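Local atomic coordinates of assembly chaperone of ribosomal protein L4 (Acl4) (Chaetomium thermophilum, PDB entry 5TQB), a protein that probably acts as a dedicated chaperone that binds ribosomal protein L4 through a helical tetratricopeptide-repeat scaffold and escorts it into ribosome assembly. Residues R39-V53 against E79-L91. Numbering follows the deposited sequence.
Sequences RHAGAALTLLGQIHV and EELGGGPEKFLWL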
loop_
_atom_site.group_PDB
_atom_site.type_symbol
_atom_site.label_atom_id
_atom_site.label_comp_id
_atom_site.label_asym_id
_atom_site.label_seq_id
_atom_site.Cartn_x
_atom_site.Cartn_y
_atom_site.Cartn_z
ATOM N N ARG B 39 17.382 23.029 -20.509
ATOM C CA ARG B 39 18.178 21.862 -20.154
ATOM C C ARG B 39 17.348 20.851 -19.356
ATOM O O ARG B 39 17.403 19.647 -19.616
ATOM C CB ARG B 39 19.382 22.337 -19.330
ATOM C CG ARG B 39 20.498 21.327 -19.119
ATOM C CD ARG B 39 21.744 22.021 -18.536
ATOM N NE ARG B 39 22.814 21.074 -18.215
ATOM C CZ ARG B 39 23.082 20.611 -16.996
ATOM N NH1 ARG B 39 22.373 21.007 -15.947
ATOM N NH2 ARG B 39 24.076 19.750 -16.820
ATOM N N HIS B 40 16.573 21.353 -18.395
ATOM C CA HIS B 40 15.787 20.501 -17.497
ATOM C C HIS B 40 14.318 20.393 -17.903
ATOM O O HIS B 40 13.464 20.091 -17.072
ATOM C CB HIS B 40 15.864 21.028 -16.060
ATOM C CG HIS B 40 17.117 20.647 -15.340
ATOM N ND1 HIS B 40 18.304 21.325 -15.504
ATOM C CD2 HIS B 40 17.366 19.662 -14.446
ATOM C CE1 HIS B 40 19.233 20.773 -14.744
ATOM N NE2 HIS B 40 18.689 19.761 -14.089
ATOM N N ALA B 41 14.022 20.639 -19.173
ATOM C CA ALA B 41 12.640 20.613 -19.649
ATOM C C ALA B 41 11.987 19.248 -19.411
ATOM O O ALA B 41 10.862 19.169 -18.915
ATOM C CB ALA B 41 12.583 20.985 -21.122
ATOM N N GLY B 42 12.707 18.180 -19.732
ATOM C CA GLY B 42 12.186 16.837 -19.565
ATOM C C GLY B 42 11.854 16.505 -18.125
ATOM O O GLY B 42 10.777 15.982 -17.826
ATOM N N ALA B 43 12.786 16.801 -17.229
ATOM C CA ALA B 43 12.592 16.537 -15.811
ATOM C C ALA B 43 11.464 17.401 -15.261
ATOM O O ALA B 43 10.680 16.951 -14.432
ATOM C CB ALA B 43 13.881 16.799 -15.048
ATOM N N ALA B 44 11.387 18.643 -15.730
ATOM C CA ALA B 44 10.362 19.573 -15.267
ATOM C C ALA B 44 8.964 19.130 -15.696
ATOM O O ALA B 44 8.017 19.163 -14.908
ATOM C CB ALA B 44 10.648 20.967 -15.781
ATOM N N LEU B 45 8.836 18.730 -16.954
ATOM C CA LEU B 45 7.559 18.261 -17.470
ATOM C C LEU B 45 7.177 16.935 -16.816
ATOM O O LEU B 45 6.006 16.690 -16.529
ATOM C CB LEU B 45 7.629 18.129 -18.990
ATOM C CG LEU B 45 7.778 19.464 -19.720
ATOM C CD1 LEU B 45 8.291 19.263 -21.143
ATOM C CD2 LEU B 45 6.451 20.208 -19.718
ATOM N N THR B 46 8.169 16.087 -16.569
ATOM C CA THR B 46 7.933 14.830 -15.871
ATOM C C THR B 46 7.330 15.108 -14.499
ATOM O O THR B 46 6.334 14.491 -14.114
ATOM C CB THR B 46 9.239 14.035 -15.707
ATOM O OG1 THR B 46 9.695 13.609 -16.993
ATOM C CG2 THR B 46 9.043 12.813 -14.829
ATOM N N LEU B 47 7.934 16.050 -13.774
ATOM C CA LEU B 47 7.491 16.387 -12.428
ATOM C C LEU B 47 6.072 16.935 -12.443
ATOM O O LEU B 47 5.239 16.550 -11.627
ATOM C CB LEU B 47 8.437 17.409 -11.800
ATOM C CG LEU B 47 8.057 17.917 -10.411
ATOM C CD1 LEU B 47 7.989 16.773 -9.425
ATOM C CD2 LEU B 47 9.059 18.964 -9.944
ATOM N N LEU B 48 5.802 17.839 -13.376
ATOM C CA LEU B 48 4.458 18.369 -13.542
ATOM C C LEU B 48 3.474 17.243 -13.874
ATOM O O LEU B 48 2.294 17.316 -13.529
ATOM C CB LEU B 48 4.445 19.440 -14.635
ATOM C CG LEU B 48 4.881 20.836 -14.184
ATOM C CD1 LEU B 48 5.220 21.707 -15.384
ATOM C CD2 LEU B 48 3.792 21.484 -13.354
ATOM N N GLY B 49 3.973 16.197 -14.528
ATOM C CA GLY B 49 3.164 15.038 -14.848
ATOM C C GLY B 49 2.802 14.243 -13.608
ATOM O O GLY B 49 1.632 13.916 -13.401
ATOM N N GLN B 50 3.811 13.925 -12.795
ATOM C CA GLN B 50 3.612 13.220 -11.528
ATOM C C GLN B 50 2.618 13.965 -10.646
ATOM O O GLN B 50 1.747 13.358 -10.027
ATOM C CB GLN B 50 4.925 13.102 -10.744
ATOM C CG GLN B 50 6.046 12.355 -11.441
ATOM C CD GLN B 50 7.391 12.527 -10.741
ATOM O OE1 GLN B 50 7.501 13.244 -9.751
ATOM N NE2 GLN B 50 8.418 11.865 -11.261
ATOM N N ILE B 51 2.766 15.283 -10.584
ATOM C CA ILE B 51 1.957 16.098 -9.687
ATOM C C ILE B 51 0.490 16.034 -10.069
ATOM O O ILE B 51 -0.375 15.873 -9.211
ATOM C CB ILE B 51 2.430 17.568 -9.684
ATOM C CG1 ILE B 51 3.804 17.670 -9.023
ATOM C CG2 ILE B 51 1.441 18.462 -8.934
ATOM C CD1 ILE B 51 4.535 18.990 -9.291
ATOM N N HIS B 52 0.213 16.156 -11.359
ATOM C CA HIS B 52 -1.162 16.161 -11.824
ATOM C C HIS B 52 -1.777 14.762 -11.804
ATOM O O HIS B 52 -2.997 14.620 -11.781
ATOM C CB HIS B 52 -1.245 16.808 -13.204
ATOM C CG HIS B 52 -1.106 18.298 -13.163
ATOM N ND1 HIS B 52 0.111 18.928 -13.019
ATOM C CD2 HIS B 52 -2.036 19.280 -13.211
ATOM C CE1 HIS B 52 -0.074 20.236 -13.000
ATOM N NE2 HIS B 52 -1.368 20.476 -13.115
ATOM N N VAL B 53 -0.934 13.733 -11.794
ATOM C CA VAL B 53 -1.412 12.368 -11.597
ATOM C C VAL B 53 -1.900 12.238 -10.168
ATOM O O VAL B 53 -2.985 11.721 -9.912
ATOM C CB VAL B 53 -0.298 11.325 -11.864
ATOM C CG1 VAL B 53 -0.478 10.066 -11.007
ATOM C CG2 VAL B 53 -0.255 10.960 -13.335
ATOM N N GLU B 79 18.569 10.839 -16.425
ATOM C CA GLU B 79 17.289 10.951 -15.727
ATOM C C GLU B 79 17.127 12.314 -15.073
ATOM O O GLU B 79 16.018 12.843 -14.977
ATOM C CB GLU B 79 17.156 9.864 -14.652
ATOM C CG GLU B 79 16.748 8.487 -15.176
ATOM C CD GLU B 79 16.124 7.597 -14.100
ATOM O OE1 GLU B 79 16.286 7.890 -12.895
ATOM O OE2 GLU B 79 15.465 6.598 -14.466
ATOM N N GLU B 80 18.244 12.876 -14.628
ATOM C CA GLU B 80 18.241 14.135 -13.894
ATOM C C GLU B 80 17.821 15.305 -14.785
ATOM O O GLU B 80 17.206 16.265 -14.312
ATOM C CB GLU B 80 19.632 14.382 -13.298
ATOM C CG GLU B 80 19.691 15.498 -12.266
ATOM C CD GLU B 80 20.141 16.821 -12.854
ATOM O OE1 GLU B 80 19.624 17.870 -12.417
ATOM O OE2 GLU B 80 21.015 16.812 -13.746
ATOM N N LEU B 81 18.146 15.219 -16.074
ATOM C CA LEU B 81 17.816 16.280 -17.021
ATOM C C LEU B 81 16.508 16.020 -17.766
ATOM O O LEU B 81 15.688 16.927 -17.914
ATOM C CB LEU B 81 18.951 16.461 -18.032
ATOM C CG LEU B 81 20.314 16.865 -17.458
ATOM C CD1 LEU B 81 21.345 17.012 -18.568
ATOM C CD2 LEU B 81 20.217 18.156 -16.651
ATOM N N GLY B 82 16.319 14.781 -18.227
ATOM C CA GLY B 82 15.220 14.441 -19.118
ATOM C C GLY B 82 14.031 13.732 -18.485
ATOM O O GLY B 82 13.015 13.510 -19.150
ATOM N N GLY B 83 14.153 13.361 -17.214
ATOM C CA GLY B 83 13.049 12.756 -16.487
ATOM C C GLY B 83 13.125 11.244 -16.349
ATOM O O GLY B 83 12.675 10.696 -15.344
ATOM N N GLY B 84 13.680 10.569 -17.354
ATOM C CA GLY B 84 13.814 9.122 -17.320
ATOM C C GLY B 84 12.685 8.403 -18.044
ATOM O O GLY B 84 11.824 9.037 -18.651
ATOM N N PRO B 85 12.677 7.065 -17.972
ATOM C CA PRO B 85 11.711 6.243 -18.714
ATOM C C PRO B 85 10.278 6.343 -18.184
ATOM O O PRO B 85 9.350 5.872 -18.847
ATOM C CB PRO B 85 12.251 4.824 -18.525
ATOM C CG PRO B 85 13.007 4.874 -17.246
ATOM C CD PRO B 85 13.596 6.246 -17.162
ATOM N N GLU B 86 10.117 6.962 -17.017
ATOM C CA GLU B 86 8.835 7.053 -16.321
ATOM C C GLU B 86 7.730 7.614 -17.209
ATOM O O GLU B 86 6.602 7.112 -17.199
ATOM C CB GLU B 86 8.993 7.925 -15.067
ATOM C CG GLU B 86 7.719 8.124 -14.253
ATOM C CD GLU B 86 7.887 9.128 -13.120
ATOM O OE1 GLU B 86 9.030 9.316 -12.652
ATOM O OE2 GLU B 86 6.873 9.734 -12.704
ATOM N N LYS B 87 8.057 8.647 -17.978
ATOM C CA LYS B 87 7.072 9.300 -18.839
ATOM C C LYS B 87 6.480 8.363 -19.903
ATOM O O LYS B 87 5.311 8.496 -20.269
ATOM C CB LYS B 87 7.678 10.538 -19.506
ATOM C CG LYS B 87 8.946 10.280 -20.303
ATOM C CD LYS B 87 9.574 11.592 -20.764
ATOM C CE LYS B 87 10.879 11.377 -21.517
ATOM N NZ LYS B 87 11.995 10.937 -20.630
ATOM N N PHE B 88 7.279 7.424 -20.403
ATOM C CA PHE B 88 6.789 6.475 -21.400
ATOM C C PHE B 88 5.780 5.530 -20.767
ATOM O O PHE B 88 4.744 5.223 -21.357
ATOM C CB PHE B 88 7.942 5.671 -22.007
ATOM C CG PHE B 88 8.956 6.514 -22.722
ATOM C CD1 PHE B 88 8.692 7.016 -23.982
ATOM C CD2 PHE B 88 10.174 6.801 -22.132
ATOM C CE1 PHE B 88 9.625 7.795 -24.643
ATOM C CE2 PHE B 88 11.112 7.576 -22.787
ATOM C CZ PHE B 88 10.836 8.072 -24.046
ATOM N N LEU B 89 6.090 5.081 -19.554
ATOM C CA LEU B 89 5.268 4.101 -18.856
ATOM C C LEU B 89 3.928 4.701 -18.458
ATOM O O LEU B 89 2.899 4.025 -18.511
ATOM C CB LEU B 89 6.002 3.563 -17.624
ATOM C CG LEU B 89 7.428 3.056 -17.875
ATOM C CD1 LEU B 89 8.056 2.540 -16.587
ATOM C CD2 LEU B 89 7.464 1.976 -18.951
ATOM N N TRP B 90 3.936 5.974 -18.065
ATOM C CA TRP B 90 2.696 6.643 -17.689
ATOM C C TRP B 90 1.791 6.877 -18.889
ATOM O O TRP B 90 0.572 6.788 -18.769
ATOM C CB TRP B 90 2.973 7.973 -16.985
ATOM C CG TRP B 90 3.080 7.831 -15.500
ATOM C CD1 TRP B 90 4.197 8.001 -14.740
ATOM C CD2 TRP B 90 2.031 7.468 -14.596
ATOM N NE1 TRP B 90 3.910 7.773 -13.417
ATOM C CE2 TRP B 90 2.585 7.447 -13.301
ATOM C CE3 TRP B 90 0.674 7.164 -14.754
ATOM C CZ2 TRP B 90 1.834 7.131 -12.172
ATOM C CZ3 TRP B 90 -0.072 6.854 -13.628
ATOM C CH2 TRP B 90 0.510 6.841 -12.355
ATOM N N LEU B 91 2.384 7.194 -20.037
ATOM C CA LEU B 91 1.612 7.420 -21.257
ATOM C C LEU B 91 0.924 6.138 -21.705
ATOM O O LEU B 91 -0.161 6.181 -22.292
ATOM C CB LEU B 91 2.508 7.946 -22.373
ATOM C CG LEU B 91 2.850 9.434 -22.291
ATOM C CD1 LEU B 91 4.013 9.754 -23.206
ATOM C CD2 LEU B 91 1.638 10.284 -22.654
HETATM O O HOH W 1 10.005 10.776 -17.366
#
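H40 and E80 bind side chain to side chain at the entrance of helix 41-53, which lies in the predicted TPR repeat 42-75; its axis crosses that of helix 86-91 at 39° in this alpha-helical solenoid. Three polar links follow the interface. H40 NE2 donates to E80 OE1 (2.7 Å), nearly straight at 165° and in the imidazole plane, though from above the carboxylate plane; K5 also bridges to OE1, so two donors grip this oxygen. A43 N, in the first turn of helix 41-53, donates to L81 O at 3.0 Å, tying that turn to the end of helix 79-82. Further along, the Q50 amide lies almost coplanar with the E86 carboxylate, with NE2 3.0 Å from OE1; Y65 steadies OE2. The extended E86 chain, with CG anti to the backbone N (chi1 179°), carries its carboxylate across to that amide. Apolar contacts flank these bonds: L81 CD2 sits over one H40 ring face, 3.6 Å from the centroid, and V53 CG2 covers a face of W90, whose ring also meets Y65 and another protein's chain. Between them, a water donates to T46 OG1 (2.9 Å) and G84 O (2.8 Å) while accepting from K87 N.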